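PDB 6TER: galactokinase from Bifidobacterium longum subsp. infantis ATCC 15697 = JCM 1222 = DSM 20088, which probably phosphorylates galactose at the expense of ATP, as a magnesium-dependent sugar kinase of the GHMP family. Local coordinates for residues A[38-43]-A[138-143]. Sequence-based numbering, arbitrary orientation.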
loop_
_atom_site.group_PDB
_atom_site.type_symbol
_atom_site.label_atom_id
_atom_site.label_comp_id
_atom_site.label_asym_id
_atom_site.label_seq_id
_atom_site.Cartn_x
_atom_site.Cartn_y
_atom_site.Cartn_z
ATOM N N PRO A 38 -6.572 1.340 7.259
ATOM C CA PRO A 38 -5.282 0.755 7.578
ATOM C C PRO A 38 -4.221 1.024 6.517
ATOM O O PRO A 38 -4.525 1.255 5.375
ATOM C CB PRO A 38 -5.604 -0.746 7.704
ATOM C CG PRO A 38 -6.734 -0.939 6.726
ATOM C CD PRO A 38 -7.549 0.322 6.869
ATOM N N GLY A 39 -2.983 0.965 6.950
ATOM C CA GLY A 39 -1.842 0.774 6.032
ATOM C C GLY A 39 -1.904 -0.674 5.533
ATOM O O GLY A 39 -2.787 -1.443 6.026
ATOM N N ARG A 40 -0.953 -1.090 4.717
ATOM C CA ARG A 40 -0.951 -2.448 4.108
ATOM C C ARG A 40 0.477 -2.986 3.943
ATOM O O ARG A 40 1.462 -2.194 3.805
ATOM C CB ARG A 40 -1.621 -2.384 2.722
ATOM C CG ARG A 40 -0.853 -1.554 1.699
ATOM C CD ARG A 40 -0.037 -2.310 0.669
ATOM N NE ARG A 40 0.809 -1.416 -0.132
ATOM C CZ ARG A 40 2.035 -0.995 0.197
ATOM N NH1 ARG A 40 2.677 -0.188 -0.615
ATOM N NH2 ARG A 40 2.630 -1.340 1.331
ATOM N N VAL A 41 0.561 -4.315 3.877
ATOM C CA VAL A 41 1.731 -5.042 3.352
ATOM C C VAL A 41 1.294 -5.718 2.057
ATOM O O VAL A 41 0.262 -6.356 2.060
ATOM C CB VAL A 41 2.254 -6.062 4.367
ATOM C CG1 VAL A 41 3.219 -7.035 3.731
ATOM C CG2 VAL A 41 2.951 -5.351 5.485
ATOM N N ASN A 42 2.105 -5.612 1.024
ATOM C CA ASN A 42 1.874 -6.423 -0.176
ATOM C C ASN A 42 2.705 -7.705 -0.088
ATOM O O ASN A 42 3.949 -7.640 -0.236
ATOM C CB ASN A 42 2.208 -5.695 -1.461
ATOM C CG ASN A 42 1.607 -6.430 -2.636
ATOM O OD1 ASN A 42 0.634 -7.151 -2.474
ATOM N ND2 ASN A 42 2.172 -6.247 -3.810
ATOM N N LEU A 43 2.046 -8.835 0.107
ATOM C CA LEU A 43 2.779 -10.115 0.296
ATOM C C LEU A 43 3.632 -10.429 -0.929
ATOM O O LEU A 43 4.750 -10.830 -0.753
ATOM C CB LEU A 43 1.814 -11.260 0.563
ATOM C CG LEU A 43 0.976 -11.161 1.834
ATOM C CD1 LEU A 43 0.015 -12.326 1.904
ATOM C CD2 LEU A 43 1.832 -11.096 3.100
ATOM N N GLY A 138 6.937 2.863 3.414
ATOM C CA GLY A 138 6.294 2.156 2.282
ATOM C C GLY A 138 5.167 1.210 2.695
ATOM O O GLY A 138 4.927 0.195 1.987
ATOM N N LEU A 139 4.464 1.493 3.784
ATOM C CA LEU A 139 3.277 0.720 4.230
ATOM C C LEU A 139 1.962 1.504 3.983
ATOM O O LEU A 139 0.876 1.177 4.637
ATOM C CB LEU A 139 3.477 0.416 5.697
ATOM C CG LEU A 139 4.701 -0.414 6.098
ATOM C CD1 LEU A 139 4.688 -0.592 7.633
ATOM C CD2 LEU A 139 4.696 -1.789 5.422
ATOM N N SER A 140 2.040 2.501 3.087
ATOM C CA SER A 140 0.906 3.243 2.448
ATOM C C SER A 140 0.194 4.199 3.424
ATOM O O SER A 140 -1.055 4.182 3.495
ATOM C CB SER A 140 -0.061 2.296 1.784
ATOM O OG SER A 140 0.563 1.672 0.653
ATOM N N SER A 141 0.953 5.014 4.161
ATOM C CA SER A 141 0.391 6.133 4.968
ATOM C C SER A 141 -0.517 7.016 4.095
ATOM O O SER A 141 -1.596 7.440 4.580
ATOM C CB SER A 141 1.460 6.888 5.686
ATOM O OG SER A 141 1.870 8.002 4.930
ATOM N N SER A 142 -0.049 7.321 2.878
ATOM C CA SER A 142 -0.820 7.910 1.753
ATOM C C SER A 142 -2.262 7.389 1.761
ATOM O O SER A 142 -3.183 8.142 2.082
ATOM C CB SER A 142 -0.128 7.559 0.452
ATOM O OG SER A 142 0.305 6.188 0.454
ATOM N N ALA A 143 -2.417 6.103 1.451
ATOM C CA ALA A 143 -3.696 5.433 1.126
ATOM C C ALA A 143 -4.551 5.414 2.387
ATOM O O ALA A 143 -5.737 5.601 2.308
ATOM C CB ALA A 143 -3.471 4.054 0.601
#
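Arg40 grips the loop at Gly138 and Leu139 twice, once through its backbone and once through its guanidinium group, and so joins strand 33-42 to the ADP-binding loop before helix 141-156. Its amide N donates to Leu139 O at 2.9 Å, reaching that oxygen from above the carbonyl plane. CG lies between the backbone N and the carbonyl carbon (chi1 66°), and a bend at chi2 turns the guanidinium toward the loop, bringing NH2 to Gly138 O at 2.8 Å. This bond is fairly straight (160°), and the acceptor sits at the guanidinium edge, near its plane. Ser140 OG instead lies over one face, 3.1 Å from Arg40 CZ. Packing is tight at the glycine too, where Gly39 CA comes within 3.1 Å of Leu139 O, and a CB here would probably come too close to that carbonyl. Beyond these polar contacts there is a single apolar touch, Val41 CG2 beside Leu139 CD2 at 4.0 Å, while the partly exposed Gly138 marks the more open side, by the nucleotide site. Arg40 NE also makes a salt bridge to Asp191 on helix 190-197, and NH1 bonds weakly to the bound galactose. Replacing the arginine by a methionine would probably leave Asp191 without this ion pair and Gly138 O without this donor, with the loop held here by the backbone bond alone. The glycine- and serine-rich loop leading into helix 141-156 is the GHMP nucleotide-binding motif; cationic Arg40 thus couples ADP-binding Gly138 to galactose-binding Asp191, consistent with a fixed spacing between the sugar and nucleotide sites.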